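Local structure of Bcl-2 homolog (Gene 16?) (Murid herpesvirus 4, 4MI8) at residues 51-54 / 55-59; 83-86 / 87-90; 95-98 / 99-103; 115-118 / 119-123. The protein protects infected host cells from apoptosis and inhibits starvation-induced autophagy, binding host BECN1, BAK1 and BAX and so supporting latency and chronic infection. One frame throughout, in Å; residues are numbered along the deposited sequence.

Interaction 1: residues 51-54 / 55-59. With SO4 (sulfate ion), chain E.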
loop_
_atom_site.group_PDB
_atom_site.type_symbol
_atom_site.label_atom_id
_atom_site.label_comp_id
_atom_site.label_asym_id
_atom_site.label_seq_id
_atom_site.Cartn_x
_atom_site.Cartn_y
_atom_site.Cartn_z
ATOM N N ARG A 51 1.279 13.074 1.774
ATOM C CA ARG A 51 1.358 14.514 2.023
ATOM C C ARG A 51 1.218 14.809 3.522
ATOM O O ARG A 51 1.888 15.664 4.057
ATOM C CB ARG A 51 0.247 15.278 1.340
ATOM C CG ARG A 51 0.461 15.607 -0.109
ATOM C CD ARG A 51 -0.743 16.393 -0.645
ATOM N NE ARG A 51 -0.800 17.780 -0.146
ATOM C CZ ARG A 51 -0.127 18.800 -0.681
ATOM N NH1 ARG A 51 0.665 18.583 -1.729
ATOM N NH2 ARG A 51 -0.238 20.032 -0.173
ATOM N N HIS A 52 0.362 14.080 4.209
ATOM C CA HIS A 52 0.287 14.305 5.680
ATOM C C HIS A 52 1.535 13.828 6.376
ATOM O O HIS A 52 2.022 14.478 7.275
ATOM C CB HIS A 52 -0.900 13.551 6.278
ATOM C CG HIS A 52 -2.236 14.043 5.809
ATOM N ND1 HIS A 52 -2.771 15.213 6.237
ATOM C CD2 HIS A 52 -3.174 13.463 4.999
ATOM C CE1 HIS A 52 -3.965 15.403 5.668
ATOM N NE2 HIS A 52 -4.216 14.343 4.897
ATOM N N TYR A 53 2.047 12.654 5.990
ATOM C CA TYR A 53 3.274 12.205 6.582
ATOM C C TYR A 53 4.363 13.268 6.396
ATOM O O TYR A 53 5.030 13.633 7.364
ATOM C CB TYR A 53 3.712 10.870 5.980
ATOM C CG TYR A 53 5.064 10.377 6.510
ATOM C CD1 TYR A 53 6.242 10.805 5.902
ATOM C CD2 TYR A 53 5.152 9.410 7.527
ATOM C CE1 TYR A 53 7.487 10.385 6.388
ATOM C CE2 TYR A 53 6.414 8.926 8.000
ATOM C CZ TYR A 53 7.555 9.433 7.414
ATOM O OH TYR A 53 8.804 9.037 7.797
ATOM N N ASP A 54 4.551 13.723 5.169
ATOM C CA ASP A 54 5.601 14.650 4.804
ATOM C C ASP A 54 5.452 15.998 5.470
ATOM O O ASP A 54 6.393 16.704 5.561
ATOM C CB ASP A 54 5.647 14.890 3.304
ATOM C CG ASP A 54 6.270 13.755 2.533
ATOM O OD1 ASP A 54 6.853 12.865 3.094
ATOM O OD2 ASP A 54 6.164 13.760 1.332
ATOM N N SER A 55 4.256 16.340 5.896
ATOM C CA SER A 55 4.044 17.628 6.512
ATOM C C SER A 55 4.412 17.639 7.984
ATOM O O SER A 55 4.490 18.657 8.571
ATOM C CB SER A 55 2.643 18.138 6.261
ATOM O OG SER A 55 1.717 17.520 7.073
ATOM N N VAL A 56 4.662 16.478 8.540
ATOM C CA VAL A 56 4.906 16.285 9.944
ATOM C C VAL A 56 6.312 15.792 10.122
ATOM O O VAL A 56 6.961 16.171 11.030
ATOM C CB VAL A 56 3.930 15.244 10.509
ATOM C CG1 VAL A 56 4.327 14.705 11.853
ATOM C CG2 VAL A 56 2.581 15.858 10.633
ATOM N N TYR A 57 6.773 14.932 9.234
ATOM C CA TYR A 57 8.050 14.301 9.408
ATOM C C TYR A 57 8.999 14.625 8.288
ATOM O O TYR A 57 8.639 14.680 7.151
ATOM C CB TYR A 57 7.910 12.803 9.593
ATOM C CG TYR A 57 7.063 12.356 10.751
ATOM C CD1 TYR A 57 7.449 12.571 12.047
ATOM C CD2 TYR A 57 5.897 11.687 10.545
ATOM C CE1 TYR A 57 6.686 12.157 13.089
ATOM C CE2 TYR A 57 5.137 11.271 11.587
ATOM C CZ TYR A 57 5.539 11.521 12.856
ATOM O OH TYR A 57 4.780 11.098 13.875
ATOM N N ARG A 58 10.234 14.874 8.636
ATOM C CA ARG A 58 11.232 15.203 7.646
ATOM C C ARG A 58 11.820 13.982 6.930
ATOM O O ARG A 58 11.987 14.016 5.716
ATOM C CB ARG A 58 12.333 16.080 8.262
ATOM C CG ARG A 58 12.766 17.154 7.295
ATOM C CD ARG A 58 13.139 18.445 8.005
ATOM N NE ARG A 58 14.188 18.262 9.027
ATOM C CZ ARG A 58 15.452 17.867 8.800
ATOM N NH1 ARG A 58 15.887 17.578 7.567
ATOM N NH2 ARG A 58 16.291 17.752 9.832
ATOM N N ALA A 59 12.163 12.918 7.646
ATOM C CA ALA A 59 12.681 11.750 6.955
ATOM C C ALA A 59 11.582 11.004 6.230
ATOM O O ALA A 59 10.415 10.994 6.644
ATOM C CB ALA A 59 13.439 10.810 7.878
HETATM S S SO4 E . 12.397 13.610 11.212
HETATM O O1 SO4 E . 12.589 12.904 12.492
HETATM O O2 SO4 E . 11.876 12.549 10.318
HETATM O O3 SO4 E . 11.447 14.751 11.329
HETATM O O4 SO4 E . 13.640 14.157 10.656
HETATM O O HOH W 1 9.169 13.291 4.824
#
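Tyr53 reaches forward to Tyr57 and Ala59. From CB, its CG stands anti to the backbone N (chi1 176°), which points the ring on along the chain, toward these two residues. On one side of the ring, CD2 and CE2 both meet Tyr57 CD2, Tyr53 CE2 at 3.8 Å. CB of Tyr57 sits over the ring face, 4.2 Å from the Tyr53 centroid, in a CH-pi contact. The ring planes are inclined at 51°, neither stacked nor perpendicular. On the other side, Tyr53 CE1 has Ala59 O at its edge, 3.0 Å away. At the tip, Tyr53 OH donates to Ala59 O at 2.8 Å, from above the carbonyl plane.

Tyr53 O takes two N-H groups and closes the turn. Tyr57 N, at 2.9 Å from Tyr53 O, is nearly in line with the C=O, and Val56 N stands above the carbonyl plane. Ser55 OG turns back to His52 O at 3.1 Å. Beyond the turn, Arg58 N and Ala59 N donate to a sulfate, probably from the crystallisation liquor, which also bonds to the bound Beclin 1 peptide. Tyr61 meets the Tyr53 ring edge-to-face. This is a helix C-terminal turn at the rim of the BH3-binding groove of a Bcl-2 fold.

Interaction 2: residues 83-86 / 87-90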
loop_
_atom_site.group_PDB
_atom_site.type_symbol
_atom_site.label_atom_id
_atom_site.label_comp_id
_atom_site.label_asym_id
_atom_site.label_seq_id
_atom_site.Cartn_x
_atom_site.Cartn_y
_atom_site.Cartn_z
ATOM N N VAL A 83 -5.575 -1.540 15.465
ATOM C CA VAL A 83 -6.862 -1.334 14.741
ATOM C C VAL A 83 -6.768 -1.620 13.225
ATOM O O VAL A 83 -5.679 -1.496 12.614
ATOM C CB VAL A 83 -7.431 0.098 14.977
ATOM C CG1 VAL A 83 -6.516 1.163 14.403
ATOM C CG2 VAL A 83 -8.847 0.242 14.431
ATOM N N ILE A 84 -7.908 -2.016 12.641
ATOM C CA ILE A 84 -8.072 -2.083 11.180
ATOM C C ILE A 84 -9.089 -1.051 10.716
ATOM O O ILE A 84 -10.280 -1.094 11.086
ATOM C CB ILE A 84 -8.589 -3.429 10.660
ATOM C CG1 ILE A 84 -8.032 -4.603 11.468
ATOM C CG2 ILE A 84 -8.323 -3.527 9.163
ATOM C CD1 ILE A 84 -6.710 -5.160 10.988
ATOM N N ASN A 85 -8.611 -0.115 9.910
ATOM C CA ASN A 85 -9.520 0.798 9.250
ATOM C C ASN A 85 -8.964 1.144 7.883
ATOM O O ASN A 85 -7.885 0.673 7.505
ATOM C CB ASN A 85 -9.832 2.013 10.128
ATOM C CG ASN A 85 -8.620 2.920 10.350
ATOM O OD1 ASN A 85 -7.732 3.021 9.516
ATOM N ND2 ASN A 85 -8.594 3.597 11.491
ATOM N N SER A 86 -9.682 1.941 7.108
ATOM C CA SER A 86 -9.231 2.115 5.741
ATOM C C SER A 86 -8.007 2.997 5.648
ATOM O O SER A 86 -7.270 2.891 4.712
ATOM C CB SER A 86 -10.365 2.628 4.876
ATOM O OG SER A 86 -10.823 3.844 5.428
ATOM N N GLY A 87 -7.780 3.846 6.633
ATOM C CA GLY A 87 -6.613 4.681 6.694
ATOM C C GLY A 87 -5.367 3.861 6.937
ATOM O O GLY A 87 -4.275 4.198 6.401
ATOM N N ARG A 88 -5.476 2.792 7.763
ATOM C CA ARG A 88 -4.324 1.867 7.933
ATOM C C ARG A 88 -4.080 1.121 6.638
ATOM O O ARG A 88 -2.931 0.926 6.150
ATOM C CB ARG A 88 -4.542 0.898 9.106
ATOM C CG ARG A 88 -4.708 1.521 10.491
ATOM C CD ARG A 88 -3.482 2.356 10.890
ATOM N NE ARG A 88 -3.743 3.017 12.178
ATOM C CZ ARG A 88 -3.504 2.437 13.367
ATOM N NH1 ARG A 88 -2.979 1.200 13.432
ATOM N NH2 ARG A 88 -3.784 3.088 14.498
ATOM N N ILE A 89 -5.154 0.662 6.032
ATOM C CA ILE A 89 -4.985 0.123 4.686
ATOM C C ILE A 89 -4.303 1.086 3.667
ATOM O O ILE A 89 -3.417 0.658 2.866
ATOM C CB ILE A 89 -6.320 -0.339 4.147
ATOM C CG1 ILE A 89 -6.823 -1.417 5.158
ATOM C CG2 ILE A 89 -6.122 -0.833 2.686
ATOM C CD1 ILE A 89 -8.156 -2.041 4.836
ATOM N N VAL A 90 -4.677 2.366 3.657
ATOM C CA VAL A 90 -4.044 3.221 2.700
ATOM C C VAL A 90 -2.539 3.322 3.023
ATOM O O VAL A 90 -1.724 3.313 2.158
ATOM C CB VAL A 90 -4.647 4.633 2.790
ATOM C CG1 VAL A 90 -3.790 5.636 1.986
ATOM C CG2 VAL A 90 -6.113 4.593 2.374
#
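Val83 lays its CG1 methyl over one face of the Arg88 guanidinium. Val83 CG1 is 3.3 Å from Arg88 NH2 and lies toward the rim of the flat group. The two side chains cross at about a right angle. A bend of the arginine chain at chi2 (-59°) brings the guanidinium against this methyl. Nearer the backbone, Arg88 CG passes 3.5 Å from Asn85 OD1.

Asn85 is the N-cap of helix 86-103. Its CG lies between the backbone N and the carbonyl carbon (chi1 67°), which folds the amide back over the first turn. There Asn85 OD1 accepts from Arg88 N at 2.9 Å, with the donor nearly in line with the side-chain C=O bond. This bond satisfies an N-H that has no earlier helical carbonyl to use. Regular helix bonding then begins. Ile89 N donates to Asn85 O at 3.1 Å, almost straight at 177°. Val90 N donates to Ser86 O at 2.8 Å.

The polar end of Arg88 has stronger partners outside the two segments. An acidic side chain of the bound Beclin 1 peptide pairs with its NE as a salt bridge. Its NH2 pairs with Asp82, and its NH1 bonds to Leu79 O. Asn85 ND2 makes a weak hydrogen bond to an acidic side chain of the peptide. The capped helix start therefore also forms part of the peptide-binding groove. Within the chain, Arg88 and Ile89 pack on Phe80 of helix 68-81. Ile89 also touches Leu129 and Phe133, while Val90 leans on Leu45 and Phe49 of helix 33-56.

Interaction 3: residues 95-98 / 99-103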
loop_
_atom_site.group_PDB
_atom_site.type_symbol
_atom_site.label_atom_id
_atom_site.label_comp_id
_atom_site.label_asym_id
_atom_site.label_seq_id
_atom_site.Cartn_x
_atom_site.Cartn_y
_atom_site.Cartn_z
ATOM N N VAL A 95 3.162 2.189 1.837
ATOM C CA VAL A 95 4.452 1.468 2.053
ATOM C C VAL A 95 4.864 0.665 0.822
ATOM O O VAL A 95 6.045 0.750 0.349
ATOM C CB VAL A 95 4.418 0.588 3.301
ATOM C CG1 VAL A 95 5.617 -0.356 3.284
ATOM C CG2 VAL A 95 4.260 1.511 4.556
ATOM N N GLY A 96 3.910 -0.092 0.259
ATOM C CA GLY A 96 4.212 -0.878 -0.976
ATOM C C GLY A 96 4.580 0.061 -2.139
ATOM O O GLY A 96 5.432 -0.284 -2.966
ATOM N N ARG A 97 3.942 1.237 -2.234
ATOM C CA ARG A 97 4.282 2.174 -3.286
ATOM C C ARG A 97 5.686 2.711 -3.120
ATOM O O ARG A 97 6.387 2.884 -4.113
ATOM C CB ARG A 97 3.321 3.353 -3.316
ATOM C CG ARG A 97 3.645 4.356 -4.409
ATOM C CD ARG A 97 2.601 5.506 -4.570
ATOM N NE ARG A 97 2.541 6.365 -3.382
ATOM C CZ ARG A 97 2.960 7.647 -3.364
ATOM N NH1 ARG A 97 3.423 8.241 -4.452
ATOM N NH2 ARG A 97 2.847 8.389 -2.282
ATOM N N TYR A 98 6.078 3.001 -1.858
ATOM C CA TYR A 98 7.426 3.469 -1.557
ATOM C C TYR A 98 8.416 2.395 -2.032
ATOM O O TYR A 98 9.324 2.717 -2.788
ATOM C CB TYR A 98 7.661 3.693 -0.049
ATOM C CG TYR A 98 9.058 4.297 0.211
ATOM C CD1 TYR A 98 9.255 5.686 0.117
ATOM C CD2 TYR A 98 10.188 3.490 0.509
ATOM C CE1 TYR A 98 10.513 6.270 0.311
ATOM C CE2 TYR A 98 11.456 4.070 0.718
ATOM C CZ TYR A 98 11.600 5.470 0.619
ATOM O OH TYR A 98 12.805 6.135 0.799
ATOM N N VAL A 99 8.274 1.154 -1.553
ATOM C CA VAL A 99 9.189 0.084 -1.942
ATOM C C VAL A 99 9.356 0.041 -3.489
ATOM O O VAL A 99 10.480 0.196 -3.998
ATOM C CB VAL A 99 8.760 -1.295 -1.443
ATOM C CG1 VAL A 99 9.725 -2.351 -1.993
ATOM C CG2 VAL A 99 8.749 -1.318 0.069
ATOM N N CYS A 100 8.260 -0.088 -4.232
ATOM C CA CYS A 100 8.350 -0.029 -5.699
ATOM C C CYS A 100 9.093 1.184 -6.188
ATOM O O CYS A 100 9.866 1.069 -7.118
ATOM C CB CYS A 100 7.005 0.005 -6.378
ATOM S SG CYS A 100 6.098 -1.523 -6.149
ATOM N N GLU A 101 8.821 2.348 -5.654
ATOM C CA GLU A 101 9.235 3.549 -6.325
ATOM C C GLU A 101 10.627 4.013 -5.925
ATOM O O GLU A 101 11.171 4.897 -6.543
ATOM C CB GLU A 101 8.216 4.675 -6.120
ATOM C CG GLU A 101 6.957 4.605 -6.949
ATOM C CD GLU A 101 6.023 5.777 -6.751
ATOM O OE1 GLU A 101 6.128 6.504 -5.783
ATOM O OE2 GLU A 101 5.160 5.987 -7.569
ATOM N N GLU A 102 11.193 3.426 -4.889
ATOM C CA GLU A 102 12.485 3.878 -4.415
ATOM C C GLU A 102 13.433 2.842 -3.931
ATOM O O GLU A 102 14.595 3.112 -3.846
ATOM C CB GLU A 102 12.345 4.887 -3.314
ATOM C CG GLU A 102 12.608 6.289 -3.795
ATOM C CD GLU A 102 11.359 7.070 -3.928
ATOM O OE1 GLU A 102 10.424 6.772 -3.189
ATOM O OE2 GLU A 102 11.303 7.971 -4.758
ATOM N N VAL A 103 12.946 1.674 -3.588
ATOM C CA VAL A 103 13.814 0.616 -3.179
ATOM C C VAL A 103 14.104 -0.317 -4.344
ATOM O O VAL A 103 15.227 -0.373 -4.788
ATOM C CB VAL A 103 13.252 -0.108 -1.989
ATOM C CG1 VAL A 103 14.079 -1.318 -1.659
ATOM C CG2 VAL A 103 13.190 0.840 -0.823
HETATM O O HOH W 2 2.805 7.683 -7.547
#
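Tyr98 and Glu102 meet one turn apart, with CB of Glu102 over a face of the ring. That CB is 4.2 Å from the Tyr98 centroid, a CH-pi contact. The glutamate chain bends at chi2 (105°), and Glu102 OE1 comes to 3.5 Å from Tyr98 CE1. Val103 adds a methyl, its CG2 being 4.0 Å from Tyr98 CE2.

Arg97 and Glu101 form a second pair. Arg97 NH1 lies 3.5 Å from Glu101 OE1. The oxygen stands well off the guanidinium plane, so the salt bridge is an electrostatic attraction and not a directed hydrogen bond. A water gives a second link, accepting from Arg97 NH1 and donating to Glu101 OE2, which is 2.9 Å from the water oxygen. The stronger partner of Arg97 is Asp94, which pairs with its NH2.

The backbone sets these side chains in place. Val99 N donates to Val95 O and Cys100 N to Gly96 O, both nearly straight. Glu101 N donates to Arg97 O at 2.9 Å. From Glu101 on the bonding is less regular. Glu101 N also bonds weakly to Tyr98 O, and Glu102 N reaches the same oxygen weakly, at an angle of 129°. Here the helix widens into a pi-type turn.

Helix 86-103 is central to the Bcl-2 fold, and this part of it faces several helices. Val95 packs on Leu72, Leu75 and Phe76 of helix 68-81, and Cys100 on Leu19 and Val22 of helix 8-23. Tyr98 touches Arg50 of helix 33-56, and its ring meets that of Tyr61.

Interaction 4: residues 115-118 / 119-123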
loop_
_atom_site.group_PDB
_atom_site.type_symbol
_atom_site.label_atom_id
_atom_site.label_comp_id
_atom_site.label_asym_id
_atom_site.label_seq_id
_atom_site.Cartn_x
_atom_site.Cartn_y
_atom_site.Cartn_z
ATOM N N LEU A 115 7.742 -10.731 -5.287
ATOM C CA LEU A 115 7.839 -11.042 -3.854
ATOM C C LEU A 115 7.093 -10.005 -2.998
ATOM O O LEU A 115 6.315 -10.327 -2.073
ATOM C CB LEU A 115 9.313 -10.983 -3.506
ATOM C CG LEU A 115 9.796 -11.933 -2.456
ATOM C CD1 LEU A 115 9.804 -13.359 -3.047
ATOM C CD2 LEU A 115 11.177 -11.403 -2.069
ATOM N N LEU A 116 7.319 -8.741 -3.326
ATOM C CA LEU A 116 6.500 -7.638 -2.765
ATOM C C LEU A 116 4.989 -7.900 -2.974
ATOM O O LEU A 116 4.188 -7.821 -2.027
ATOM C CB LEU A 116 6.931 -6.299 -3.372
ATOM C CG LEU A 116 6.175 -5.108 -2.775
ATOM C CD1 LEU A 116 6.392 -4.989 -1.259
ATOM C CD2 LEU A 116 6.587 -3.866 -3.560
ATOM N N ASN A 117 4.629 -8.250 -4.214
ATOM C CA ASN A 117 3.251 -8.598 -4.570
ATOM C C ASN A 117 2.666 -9.649 -3.652
ATOM O O ASN A 117 1.626 -9.400 -3.044
ATOM C CB ASN A 117 3.186 -9.021 -6.015
ATOM C CG ASN A 117 1.735 -9.051 -6.590
ATOM O OD1 ASN A 117 0.744 -8.897 -5.909
ATOM N ND2 ASN A 117 1.643 -9.289 -7.855
ATOM N N ASP A 118 3.373 -10.798 -3.523
ATOM C CA ASP A 118 2.943 -11.960 -2.766
ATOM C C ASP A 118 2.703 -11.630 -1.340
ATOM O O ASP A 118 1.634 -11.929 -0.779
ATOM C CB ASP A 118 4.005 -13.085 -2.812
ATOM C CG ASP A 118 4.064 -13.775 -4.151
ATOM O OD1 ASP A 118 3.266 -13.381 -5.035
ATOM O OD2 ASP A 118 4.899 -14.707 -4.321
ATOM N N CYS A 119 3.744 -11.065 -0.737
ATOM C CA CYS A 119 3.697 -10.588 0.636
ATOM C C CYS A 119 2.459 -9.674 0.852
ATOM O O CYS A 119 1.585 -9.989 1.746
ATOM C CB CYS A 119 4.985 -9.824 0.975
ATOM S SG CYS A 119 4.913 -8.948 2.571
ATOM N N MET A 120 2.329 -8.617 0.009
ATOM C CA MET A 120 1.172 -7.696 0.205
ATOM C C MET A 120 -0.119 -8.435 -0.020
ATOM O O MET A 120 -1.067 -8.249 0.745
ATOM C CB MET A 120 1.231 -6.443 -0.678
ATOM C CG MET A 120 2.296 -5.461 -0.235
ATOM S SD MET A 120 2.364 -4.043 -1.376
ATOM C CE MET A 120 0.813 -3.252 -0.909
ATOM N N THR A 121 -0.165 -9.267 -1.054
ATOM C CA THR A 121 -1.370 -10.023 -1.379
ATOM C C THR A 121 -1.694 -11.058 -0.307
ATOM O O THR A 121 -2.863 -11.320 -0.018
ATOM C CB THR A 121 -1.241 -10.732 -2.740
ATOM O OG1 THR A 121 -0.949 -9.768 -3.759
ATOM C CG2 THR A 121 -2.532 -11.456 -3.087
ATOM N N HIS A 122 -0.657 -11.645 0.280
ATOM C CA HIS A 122 -0.831 -12.661 1.300
ATOM C C HIS A 122 -1.257 -12.063 2.609
ATOM O O HIS A 122 -1.920 -12.732 3.432
ATOM C CB HIS A 122 0.453 -13.461 1.483
ATOM C CG HIS A 122 0.833 -14.287 0.278
ATOM N ND1 HIS A 122 2.096 -14.690 0.046
ATOM C CD2 HIS A 122 0.063 -14.782 -0.773
ATOM C CE1 HIS A 122 2.136 -15.406 -1.094
ATOM N NE2 HIS A 122 0.890 -15.462 -1.594
ATOM N N PHE A 123 -0.889 -10.806 2.829
ATOM C CA PHE A 123 -1.217 -10.133 4.029
ATOM C C PHE A 123 -2.606 -9.550 3.904
ATOM O O PHE A 123 -3.402 -9.679 4.825
ATOM C CB PHE A 123 -0.170 -9.061 4.355
ATOM C CG PHE A 123 -0.389 -8.428 5.682
ATOM C CD1 PHE A 123 -1.452 -7.535 5.859
ATOM C CD2 PHE A 123 0.405 -8.787 6.798
ATOM C CE1 PHE A 123 -1.728 -6.962 7.105
ATOM C CE2 PHE A 123 0.162 -8.188 8.036
ATOM C CZ PHE A 123 -0.900 -7.265 8.197
#
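Asn117 turns its CG anti to the backbone N (chi1 -165°), while Thr121 sets OG1 beside its own backbone N (chi1 -57°). The two side chains then lie side by side and point the same way. Thr121 OG1 donates to Asn117 O at 2.7 Å, from above the carbonyl plane. Thr121 N donates to the same oxygen, Asn117 O, also at 2.7 Å, nearly in line with the C=O bond. Asn117 OD1 stands 2.9 Å from Thr121 OG1.

Leu116 and Met120 run alongside each other. Leu116 CD1 is 4.1 Å from Met120 SD. In the backbone, Met120 N donates to Leu116 O at 2.9 Å, and Cys119 N donates to Leu115 O at 3.0 Å. Asp118 and His122 lie side by side as well. Their contact is doubtful, because Asp118 O is modelled too close to the ring.

Leu116 packs on Leu72 of helix 68-81 and on Val99 and Cys100 of helix 86-103. Met120 reaches Phe76, Phe92 and Phe93. Helix 111-126 meets helix 8-23 through apolar contacts, such as Met120 on Leu19 and Thr121 on Ile15, as well as through a polar bond. Two donors from one residue thus grip a single carbonyl. The threonine hydroxyl spends its proton on a carbonyl of its own helix. Separately, Asn117 ND2 bonds to Thr16 OG1 and joins the two helices.

In the fold
All four contacts are local ones, within or at the ends of helices of a Bcl-2 fold. Interaction 1 is a surface contact where helix 33-56 ends, its centre about 19 Å from the centre of the chain. Interaction 3 is buried, and interactions 2 and 4 are partly buried. Interactions 2 and 3 share helix 86-103, their centres about 18 Å apart. Interactions 3 and 4 touch directly: Cys100 SG packs 3.5 Å from Leu116 CD2. Chemistry follows place. Interaction 1 has aromatic and anion contacts. Interaction 2 combines a helix cap with charge directed at the peptide. Interaction 3 pairs a ring contact with a water-backed salt bridge. Interaction 4 has a doubly gripped carbonyl.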